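Local coordinates for protein STM4351 (PDB 2Y7I) that binds arginine with high specificity in the periplasm, probably as the solute receptor of an amino-acid uptake system, at residues 8-13 against 38-43; 193-198 against 204-209; 34-39 against 68-73; 29-34 against 87-92. All coordinates share one frame; numbering follows the deposited sequence.

Contact 1. Residues 8-13 against 38-43. With ZN (zinc ion), chain E; ARG (arginine), chain C.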
# COMPACT_ATOMS: atom_id res chain seq x y z
N LEU A 8 19.86 9.19 -5.56
CA LEU A 8 19.48 8.02 -6.32
C LEU A 8 19.00 8.46 -7.71
O LEU A 8 18.04 9.25 -7.83
CB LEU A 8 18.38 7.27 -5.57
CG LEU A 8 18.06 5.81 -5.88
CD1 LEU A 8 19.31 4.94 -5.80
CD2 LEU A 8 17.00 5.31 -4.89
N HIS A 9 19.68 7.98 -8.74
CA HIS A 9 19.41 8.39 -10.12
C HIS A 9 18.45 7.39 -10.78
O HIS A 9 18.80 6.23 -10.95
CB HIS A 9 20.72 8.51 -10.92
CG HIS A 9 21.71 9.45 -10.31
ND1 HIS A 9 22.71 9.03 -9.46
CD2 HIS A 9 21.87 10.79 -10.44
CE1 HIS A 9 23.43 10.08 -9.08
NE2 HIS A 9 22.94 11.15 -9.66
N PHE A 10 17.25 7.86 -11.10
CA PHE A 10 16.22 7.05 -11.75
C PHE A 10 16.15 7.38 -13.23
O PHE A 10 16.25 8.54 -13.61
CB PHE A 10 14.84 7.34 -11.17
CG PHE A 10 14.56 6.66 -9.87
CD1 PHE A 10 14.95 7.25 -8.67
CD2 PHE A 10 13.88 5.44 -9.83
CE1 PHE A 10 14.67 6.62 -7.43
CE2 PHE A 10 13.60 4.80 -8.60
CZ PHE A 10 13.99 5.40 -7.41
N GLY A 11 15.98 6.35 -14.05
CA GLY A 11 15.65 6.52 -15.46
C GLY A 11 14.17 6.25 -15.61
O GLY A 11 13.63 5.35 -14.96
N THR A 12 13.52 7.03 -16.47
CA THR A 12 12.11 6.85 -16.80
C THR A 12 11.82 7.34 -18.23
O THR A 12 12.69 7.93 -18.89
CB THR A 12 11.17 7.58 -15.78
OG1 THR A 12 9.84 7.05 -15.90
CG2 THR A 12 11.14 9.08 -16.03
N SER A 13 10.61 7.08 -18.69
CA SER A 13 10.12 7.59 -19.97
C SER A 13 8.83 8.33 -19.72
O SER A 13 7.77 7.71 -19.57
CB SER A 13 9.88 6.45 -20.95
OG SER A 13 9.54 6.99 -22.22
N ALA A 38 8.92 9.19 -2.50
CA ALA A 38 8.61 8.64 -1.18
C ALA A 38 9.64 7.58 -0.77
O ALA A 38 10.09 7.55 0.38
CB ALA A 38 7.17 8.07 -1.16
N VAL A 39 10.01 6.73 -1.72
CA VAL A 39 11.08 5.74 -1.51
C VAL A 39 12.41 6.42 -1.15
O VAL A 39 13.05 6.04 -0.16
CB VAL A 39 11.23 4.81 -2.74
CG1 VAL A 39 12.50 3.94 -2.64
CG2 VAL A 39 9.99 3.95 -2.89
N CYS A 40 12.80 7.42 -1.94
CA CYS A 40 14.01 8.21 -1.63
C CYS A 40 13.98 8.87 -0.25
O CYS A 40 15.00 8.85 0.47
CB CYS A 40 14.26 9.26 -2.72
SG CYS A 40 14.84 8.49 -4.23
N LYS A 41 12.84 9.43 0.14
CA LYS A 41 12.71 10.03 1.47
C LYS A 41 12.96 8.99 2.58
O LYS A 41 13.70 9.26 3.52
CB LYS A 41 11.35 10.72 1.65
CG LYS A 41 11.27 11.52 2.96
CD LYS A 41 10.05 12.43 2.99
CE LYS A 41 10.08 13.32 4.23
NZ LYS A 41 8.91 14.24 4.29
N GLU A 42 12.37 7.80 2.44
CA GLU A 42 12.60 6.71 3.40
C GLU A 42 14.05 6.25 3.43
O GLU A 42 14.54 5.77 4.45
CB GLU A 42 11.69 5.50 3.12
CG GLU A 42 10.22 5.69 3.47
CD GLU A 42 9.96 5.90 4.96
OE1 GLU A 42 10.85 5.62 5.80
OE2 GLU A 42 8.84 6.36 5.30
N MET A 43 14.75 6.43 2.31
CA MET A 43 16.15 6.04 2.19
C MET A 43 17.10 7.19 2.57
O MET A 43 18.33 7.04 2.47
CB MET A 43 16.45 5.56 0.78
CG MET A 43 15.77 4.23 0.42
SD MET A 43 16.07 3.70 -1.27
CE MET A 43 17.86 3.63 -1.32
ZN ZN E . 23.53 7.17 -9.05
N ARG C . 3.15 -1.33 -18.79
CA ARG C . 3.71 -1.49 -20.17
C ARG C . 4.99 -2.32 -20.11
O ARG C . 5.63 -2.55 -21.13
CB ARG C . 4.00 -0.12 -20.82
CG ARG C . 4.90 0.80 -19.97
CD ARG C . 5.28 2.08 -20.71
NE ARG C . 5.85 3.05 -19.76
CZ ARG C . 6.30 4.26 -20.09
NH1 ARG C . 6.29 4.69 -21.35
NH2 ARG C . 6.78 5.04 -19.14
OXT ARG C . 5.42 -2.76 -19.02
O HOH W 1 24.00 6.71 -11.11

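Contact 2. Residues 193-198 against 204-209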
# COMPACT_ATOMS: atom_id res chain seq x y z
N ILE A 193 10.20 -1.61 -9.51
CA ILE A 193 11.36 -0.75 -9.68
C ILE A 193 12.53 -1.65 -10.04
O ILE A 193 12.79 -2.63 -9.35
CB ILE A 193 11.67 0.06 -8.39
CG1 ILE A 193 10.57 1.09 -8.14
CG2 ILE A 193 13.03 0.76 -8.52
CD1 ILE A 193 10.70 1.86 -6.82
N ALA A 194 13.22 -1.34 -11.14
CA ALA A 194 14.31 -2.19 -11.63
C ALA A 194 15.68 -1.65 -11.22
O ALA A 194 15.92 -0.44 -11.23
CB ALA A 194 14.23 -2.36 -13.14
N VAL A 195 16.55 -2.57 -10.84
CA VAL A 195 17.96 -2.26 -10.60
C VAL A 195 18.79 -3.31 -11.33
O VAL A 195 18.24 -4.34 -11.75
CB VAL A 195 18.30 -2.19 -9.08
CG1 VAL A 195 17.21 -1.42 -8.31
CG2 VAL A 195 18.48 -3.59 -8.47
N ARG A 196 20.08 -3.06 -11.49
CA ARG A 196 20.99 -4.04 -12.09
C ARG A 196 21.05 -5.34 -11.28
O ARG A 196 20.89 -5.33 -10.05
CB ARG A 196 22.41 -3.47 -12.18
CG ARG A 196 22.65 -2.66 -13.41
CD ARG A 196 24.11 -2.20 -13.49
NE ARG A 196 24.56 -1.46 -12.30
CZ ARG A 196 24.11 -0.26 -11.92
NH1 ARG A 196 23.16 0.38 -12.61
NH2 ARG A 196 24.61 0.30 -10.82
N LYS A 197 21.32 -6.44 -11.97
CA LYS A 197 21.37 -7.77 -11.36
C LYS A 197 22.25 -7.95 -10.12
O LYS A 197 21.88 -8.67 -9.19
CB LYS A 197 21.74 -8.81 -12.40
CG LYS A 197 20.59 -9.24 -13.28
CD LYS A 197 19.58 -10.03 -12.47
CE LYS A 197 18.80 -10.98 -13.35
NZ LYS A 197 17.70 -11.58 -12.55
N ASP A 198 23.42 -7.32 -10.08
CA ASP A 198 24.30 -7.59 -8.93
C ASP A 198 24.27 -6.44 -7.92
O ASP A 198 25.29 -6.11 -7.33
CB ASP A 198 25.72 -7.93 -9.38
CG ASP A 198 26.47 -8.85 -8.39
OD1 ASP A 198 26.12 -8.92 -7.18
OD2 ASP A 198 27.42 -9.52 -8.83
N GLN A 204 17.50 -4.24 -1.71
CA GLN A 204 16.90 -4.48 -0.39
C GLN A 204 16.58 -3.19 0.38
O GLN A 204 15.63 -3.15 1.16
CB GLN A 204 17.73 -5.46 0.45
CG GLN A 204 17.84 -6.90 -0.13
CD GLN A 204 16.63 -7.36 -0.96
OE1 GLN A 204 15.47 -7.15 -0.59
NE2 GLN A 204 16.91 -8.00 -2.10
N GLU A 205 17.36 -2.15 0.14
CA GLU A 205 17.06 -0.83 0.70
C GLU A 205 15.75 -0.33 0.12
O GLU A 205 14.90 0.20 0.84
CB GLU A 205 18.14 0.16 0.34
CG GLU A 205 19.32 0.20 1.27
CD GLU A 205 20.14 1.44 1.03
OE1 GLU A 205 20.94 1.46 0.07
OE2 GLU A 205 19.95 2.43 1.78
N ILE A 206 15.61 -0.48 -1.20
CA ILE A 206 14.40 -0.08 -1.92
C ILE A 206 13.19 -0.87 -1.44
O ILE A 206 12.11 -0.29 -1.20
CB ILE A 206 14.58 -0.23 -3.45
CG1 ILE A 206 15.46 0.89 -4.00
CG2 ILE A 206 13.22 -0.24 -4.17
CD1 ILE A 206 15.91 0.66 -5.43
N ASN A 207 13.34 -2.18 -1.29
CA ASN A 207 12.27 -3.01 -0.74
C ASN A 207 11.85 -2.63 0.68
O ASN A 207 10.66 -2.57 0.99
CB ASN A 207 12.63 -4.50 -0.81
CG ASN A 207 12.29 -5.11 -2.16
OD1 ASN A 207 11.33 -4.71 -2.81
ND2 ASN A 207 13.10 -6.07 -2.59
N ALA A 208 12.84 -2.37 1.54
CA ALA A 208 12.55 -1.97 2.91
C ALA A 208 11.78 -0.64 2.91
O ALA A 208 10.87 -0.45 3.71
CB ALA A 208 13.82 -1.86 3.72
N ALA A 209 12.15 0.27 2.00
CA ALA A 209 11.47 1.55 1.86
C ALA A 209 10.04 1.40 1.31
O ALA A 209 9.10 2.02 1.83
CB ALA A 209 12.28 2.50 0.99

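Contact 3. Residues 34-39 against 68-73. With ARG (arginine), chain C.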
# COMPACT_ATOMS: atom_id res chain seq x y z
N ASP A 34 5.88 10.22 -7.62
CA ASP A 34 5.49 10.32 -6.20
C ASP A 34 5.97 9.12 -5.40
O ASP A 34 6.49 9.28 -4.29
CB ASP A 34 3.97 10.49 -6.06
CG ASP A 34 3.52 11.91 -6.41
OD1 ASP A 34 4.38 12.73 -6.79
OD2 ASP A 34 2.32 12.20 -6.30
N VAL A 35 5.80 7.93 -5.98
CA VAL A 35 6.33 6.70 -5.41
C VAL A 35 7.86 6.77 -5.23
O VAL A 35 8.36 6.53 -4.13
CB VAL A 35 5.92 5.44 -6.22
CG1 VAL A 35 6.65 4.19 -5.71
CG2 VAL A 35 4.41 5.20 -6.15
N ALA A 36 8.58 7.11 -6.30
CA ALA A 36 10.05 7.17 -6.22
C ALA A 36 10.55 8.19 -5.18
O ALA A 36 11.49 7.92 -4.43
CB ALA A 36 10.66 7.44 -7.60
N ASN A 37 9.90 9.35 -5.14
CA ASN A 37 10.26 10.38 -4.15
C ASN A 37 10.04 9.89 -2.72
O ASN A 37 10.87 10.11 -1.85
CB ASN A 37 9.49 11.68 -4.41
CG ASN A 37 10.16 12.57 -5.47
OD1 ASN A 37 11.38 12.76 -5.45
ND2 ASN A 37 9.37 13.12 -6.37
N ALA A 38 8.92 9.19 -2.50
CA ALA A 38 8.61 8.64 -1.18
C ALA A 38 9.64 7.58 -0.77
O ALA A 38 10.09 7.55 0.38
CB ALA A 38 7.17 8.07 -1.16
N VAL A 39 10.01 6.73 -1.72
CA VAL A 39 11.08 5.74 -1.51
C VAL A 39 12.41 6.42 -1.15
O VAL A 39 13.05 6.04 -0.16
CB VAL A 39 11.23 4.81 -2.74
CG1 VAL A 39 12.50 3.94 -2.64
CG2 VAL A 39 9.99 3.95 -2.89
N ALA A 68 18.46 3.01 -10.91
CA ALA A 68 17.17 2.34 -10.89
C ALA A 68 16.28 2.87 -12.00
O ALA A 68 16.52 3.94 -12.56
CB ALA A 68 16.49 2.52 -9.52
N VAL A 69 15.26 2.08 -12.34
CA VAL A 69 14.29 2.46 -13.36
C VAL A 69 12.91 2.34 -12.75
O VAL A 69 12.59 1.33 -12.10
CB VAL A 69 14.41 1.55 -14.63
CG1 VAL A 69 13.16 1.61 -15.49
CG2 VAL A 69 15.63 1.96 -15.45
N ILE A 70 12.11 3.39 -12.92
CA ILE A 70 10.68 3.32 -12.62
C ILE A 70 9.93 3.93 -13.80
O ILE A 70 10.22 5.07 -14.21
CB ILE A 70 10.35 3.97 -11.24
CG1 ILE A 70 8.95 3.56 -10.76
CG2 ILE A 70 10.53 5.52 -11.26
CD1 ILE A 70 8.58 4.08 -9.34
N ALA A 71 9.02 3.17 -14.40
CA ALA A 71 8.37 3.61 -15.65
C ALA A 71 7.11 2.84 -16.03
O ALA A 71 6.95 2.44 -17.18
CB ALA A 71 9.39 3.57 -16.81
N GLY A 72 6.22 2.63 -15.05
CA GLY A 72 5.03 1.82 -15.28
C GLY A 72 5.39 0.46 -15.86
O GLY A 72 4.67 -0.07 -16.69
N MET A 73 6.50 -0.11 -15.38
CA MET A 73 7.12 -1.27 -16.02
C MET A 73 6.71 -2.59 -15.37
O MET A 73 7.07 -2.87 -14.22
CB MET A 73 8.65 -1.12 -15.98
CG MET A 73 9.43 -2.31 -16.59
SD MET A 73 11.24 -2.11 -16.57
CE MET A 73 11.44 -0.90 -17.91
N ARG C . 3.15 -1.33 -18.79
CA ARG C . 3.71 -1.49 -20.17
C ARG C . 4.99 -2.32 -20.11
O ARG C . 5.63 -2.55 -21.13
CB ARG C . 4.00 -0.12 -20.82
CG ARG C . 4.90 0.80 -19.97
CD ARG C . 5.28 2.08 -20.71
NE ARG C . 5.85 3.05 -19.76
CZ ARG C . 6.30 4.26 -20.09
NH1 ARG C . 6.29 4.69 -21.35
NH2 ARG C . 6.78 5.04 -19.14
OXT ARG C . 5.42 -2.76 -19.02

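Contact 4. Residues 29-34 against 87-92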
# COMPACT_ATOMS: atom_id res chain seq x y z
N VAL A 29 6.45 14.49 -13.54
CA VAL A 29 5.44 14.32 -12.50
C VAL A 29 4.66 13.03 -12.76
O VAL A 29 4.73 12.46 -13.84
CB VAL A 29 4.44 15.54 -12.44
CG1 VAL A 29 5.13 16.81 -11.98
CG2 VAL A 29 3.76 15.75 -13.80
N GLY A 30 3.90 12.58 -11.77
CA GLY A 30 3.08 11.40 -11.96
C GLY A 30 3.09 10.45 -10.77
O GLY A 30 3.78 10.68 -9.78
N PHE A 31 2.32 9.37 -10.90
CA PHE A 31 2.25 8.37 -9.86
C PHE A 31 3.63 7.80 -9.53
O PHE A 31 4.02 7.76 -8.36
CB PHE A 31 1.29 7.25 -10.25
CG PHE A 31 1.20 6.15 -9.22
CD1 PHE A 31 0.49 6.34 -8.05
CD2 PHE A 31 1.81 4.92 -9.45
CE1 PHE A 31 0.39 5.31 -7.10
CE2 PHE A 31 1.71 3.89 -8.52
CZ PHE A 31 1.01 4.10 -7.34
N ASP A 32 4.37 7.39 -10.57
CA ASP A 32 5.70 6.78 -10.36
C ASP A 32 6.68 7.74 -9.71
O ASP A 32 7.54 7.32 -8.94
CB ASP A 32 6.31 6.30 -11.67
CG ASP A 32 5.75 4.98 -12.14
OD1 ASP A 32 5.02 4.30 -11.38
OD2 ASP A 32 6.05 4.61 -13.29
N ILE A 33 6.56 9.02 -10.04
CA ILE A 33 7.44 10.05 -9.48
C ILE A 33 7.16 10.22 -7.99
O ILE A 33 8.09 10.35 -7.19
CB ILE A 33 7.30 11.41 -10.21
CG1 ILE A 33 7.42 11.25 -11.74
CG2 ILE A 33 8.31 12.43 -9.65
CD1 ILE A 33 8.64 10.45 -12.24
N ASP A 34 5.88 10.22 -7.62
CA ASP A 34 5.49 10.32 -6.20
C ASP A 34 5.97 9.12 -5.40
O ASP A 34 6.49 9.28 -4.29
CB ASP A 34 3.97 10.49 -6.06
CG ASP A 34 3.52 11.91 -6.41
OD1 ASP A 34 4.38 12.73 -6.79
OD2 ASP A 34 2.32 12.20 -6.30
N GLN A 87 9.78 -5.76 -5.10
CA GLN A 87 8.41 -6.20 -4.89
C GLN A 87 7.50 -5.34 -5.78
O GLN A 87 7.86 -4.21 -6.14
CB GLN A 87 8.04 -5.97 -3.41
CG GLN A 87 8.11 -4.49 -3.00
CD GLN A 87 7.69 -4.25 -1.58
OE1 GLN A 87 6.50 -4.12 -1.28
NE2 GLN A 87 8.66 -4.19 -0.68
N PRO A 88 6.31 -5.87 -6.13
CA PRO A 88 5.40 -5.02 -6.88
C PRO A 88 5.04 -3.78 -6.06
O PRO A 88 4.87 -3.87 -4.85
CB PRO A 88 4.16 -5.91 -7.07
CG PRO A 88 4.26 -6.95 -6.01
CD PRO A 88 5.73 -7.18 -5.83
N TYR A 89 4.96 -2.62 -6.71
CA TYR A 89 4.47 -1.43 -6.01
C TYR A 89 3.05 -1.08 -6.44
O TYR A 89 2.36 -0.36 -5.73
CB TYR A 89 5.44 -0.23 -6.11
CG TYR A 89 5.59 0.35 -7.51
CD1 TYR A 89 4.73 1.36 -7.96
CD2 TYR A 89 6.58 -0.11 -8.36
CE1 TYR A 89 4.87 1.89 -9.25
CE2 TYR A 89 6.71 0.41 -9.65
CZ TYR A 89 5.86 1.41 -10.09
OH TYR A 89 6.00 1.91 -11.37
N TYR A 90 2.60 -1.62 -7.57
CA TYR A 90 1.25 -1.40 -8.06
C TYR A 90 0.91 -2.54 -9.02
O TYR A 90 1.82 -3.18 -9.55
CB TYR A 90 1.14 -0.05 -8.79
CG TYR A 90 -0.29 0.39 -9.08
CD1 TYR A 90 -1.16 0.75 -8.05
CD2 TYR A 90 -0.76 0.43 -10.39
CE1 TYR A 90 -2.47 1.15 -8.32
CE2 TYR A 90 -2.06 0.82 -10.67
CZ TYR A 90 -2.90 1.19 -9.64
OH TYR A 90 -4.19 1.58 -9.94
N GLU A 91 -0.37 -2.81 -9.23
CA GLU A 91 -0.77 -3.97 -10.02
C GLU A 91 -0.60 -3.74 -11.51
O GLU A 91 -0.81 -2.63 -11.99
CB GLU A 91 -2.21 -4.37 -9.74
CG GLU A 91 -2.38 -5.21 -8.51
CD GLU A 91 -3.81 -5.61 -8.27
OE1 GLU A 91 -4.69 -5.24 -9.08
OE2 GLU A 91 -4.06 -6.31 -7.26
N GLY A 92 -0.22 -4.80 -12.23
CA GLY A 92 -0.27 -4.78 -13.68
C GLY A 92 -1.71 -4.99 -14.09
O GLY A 92 -2.37 -5.91 -13.60

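Contact 1. Residues 8-13 against 38-43
Within the beta-alpha-beta crossover that opens the first lobe of this solute-binding fold, Leu8 and Phe10 of strand 7-12 pack against Cys40 in the last turn of helix 31-42 and Met43 just after it. The chain then returns as strand 46-51, parallel to strand 7-12 and next to it in the sheet. The sulfur of Cys40 lies anti to the carbonyl carbon (chi1 -72°), a torsion that points it at the strand and lets it serve two residues. Cys40 SG lies 3.9 Å from Leu8 CD2 and 3.7 Å from Phe10 CE1; at 80° off the ring normal, the latter is a sulfur-aromatic contact made at the ring edge. Met43 adds a second layer: a bend at its outer torsion (chi3 57°) brings Met43 CE to 4.0 Å from Leu8 CD2, and the two side chains cross at about a right angle. Cys47 of strand 46-51 touches both Cys40 and Phe10, so all three elements of the crossover meet around the sulfur. His9, between Leu8 and Phe10, points to the other side of the sheet, where His9 ND1 lies 2.1 Å from a zinc ion that Asp67 and a water also bind. Farther along, the strand runs into the arginine pocket, where Ser13 O accepts a hydrogen bond of 2.9 Å from NH2 of the bound arginine.

Contact 2. Residues 193-198 against 204-209
Ile193 and Ile206 mark the closest backbone approach, their CA atoms 8.4 Å apart, where the short strand 194-195 runs past helix 200-214, which the chain enters only a few residues later. The gap is filled by aliphatic side chains alone, and Ile206 supplies the helix side of it with both of its branches. Its longer branch, extended through CG1 (chi2 168°), brings Ile206 CD1 to 3.8 Å from Val195 CG1; the two side chains lie alongside each other and point in opposite directions. The shorter branch turns to Ile193, with Ile206 CG2 4.2 Å from Ile193 CD1. Val195 presents CG1 to the helix because that methyl is anti to the carbonyl carbon (chi1 -43°). Ala194, between the two, faces the other way. One turn of the helix carries a polar brace of its own: Asn207 ND2 donates to Gln204 OE1 at 3.3 Å along a nearly straight line (173°). The acceptor lies in the Asn207 amide plane, whereas the donor sits above the plane of the Gln204 carbonyl. Asn207 OD1 in turn accepts from the backbone N of Gln87, which fixes the rotation of the amide. Strand 194-195 pairs antiparallel with strand 84-85, while Leu202 and Leu203 extend the cover over Val195 and Ala209 reaches Val39 and Glu42, all three from helix 200-214, which thus bridges the strand pair and helix 31-42.

Contact 3. Residues 34-39 against 68-73
Ile70 faces helix 31-42 with two separate methyls, one for each of the neighbouring residues Val35 and Ala36. Its long branch is fully extended, with CG1 anti to the backbone N (chi1 -164°) and the end methyl carried straight outward, and Ile70 CD1 stops 4.1 Å from Val35 CG1. The two side chains cross obliquely, each offering the tip of one branch. The other branch stays close to its own backbone, and there Ile70 CG2 meets Ala36 CB at 4.1 Å; the short alanine side chain lets the helix come near, the CA atoms of Ala36 and Ile70 being 7.5 Å apart. Phe10 of strand 7-12 touches both Ala36 and Ile70 and closes the cluster from the sheet. In the two-lobed fold of periplasmic binding proteins this is helix-on-sheet packing within one lobe, where the chain leading on from strand 68-69 lines the ligand cleft. Just past Ile70 the backbone itself becomes the binding surface for arginine. Ala71 O accepts from the ligand NE at 2.9 Å and, weakly, from its NH2 at 3.3 Å, one carbonyl thereby serving two guanidinium nitrogens. Gly72 has left-handed backbone angles (phi 53°), and its O accepts from the ligand's alpha-amino N at 2.9 Å. Behind this segment, Ile70 O receives a hydrogen bond from Thr12 OG1, which ties the residue before the binding carbonyls to the end of strand 7-12.

Contact 4. Residues 29-34 against 87-92
Tyr89 and Tyr90 receive Phe31 and Asp32, the first residues of helix 31-42, with Gly30 at the N-cap. The approach along 87-92 is polar: the side-chain amide of Gln87 is held by Lys214 and Asp211, and Lys214 also takes Pro88 O. Tyr89 follows, its ring set between the backbone N and the carbonyl carbon (chi1 67°), an orientation that carries the hydroxyl to the helix start. Tyr89 OH donates to Asp32 OD1 at 2.6 Å, a short bond that meets the oxygen from above the carboxylate plane, the carboxylate and ring planes being 72° apart. The other oxygen, Asp32 OD2, accepts from Gly72 N, so both ends of this buried carboxylate are gripped. The helix start would probably help to stabilise its charge, while the nearby Glu20 carboxylate would act the other way. The same tyrosine offers a ring edge to Phe31, whose CE2 lies in the Tyr89 ring plane, 3.8 Å from Tyr89 CE1. At Tyr90 the contact continues with a second tyrosine: Phe31 CE2 is 4.0 Å from Tyr90 CB, and the two rings sit obliquely with centroids 5.2 Å apart. Phe227, near the C-terminus, stacks on Tyr90 and meets Phe31 edge-to-face, completing an aromatic cluster. After Tyr90, Glu91 and Gly92 lead to strand 95-100 in the sheet of the second lobe, a course consistent with one of the interlobe hinge connections characteristic of the two-lobed periplasmic binding proteins.

Helix 31-42 is common to contacts 4, 3 and 1, which follow one another along it from its start to its end. Contact 3 lies about 6 Å, centre to centre, from each of the other two and joins them: Phe10 CD2 is 3.6 Å from Ile70 CG2, and Ile70 CG1 is 3.4 Å from Tyr89 OH. The centre of contact 2 lies about 11 Å from those of contacts 1 and 3 and about 14 Å from that of contact 4. It reaches contact 3 through a probable hydrogen bond, Ala194 O to Val69 N at 2.8 Å. Contacts 1 and 3 both supply backbone carbonyls to the bound arginine, while the side chain of Asp32 in contact 4 lies about 6 Å from it.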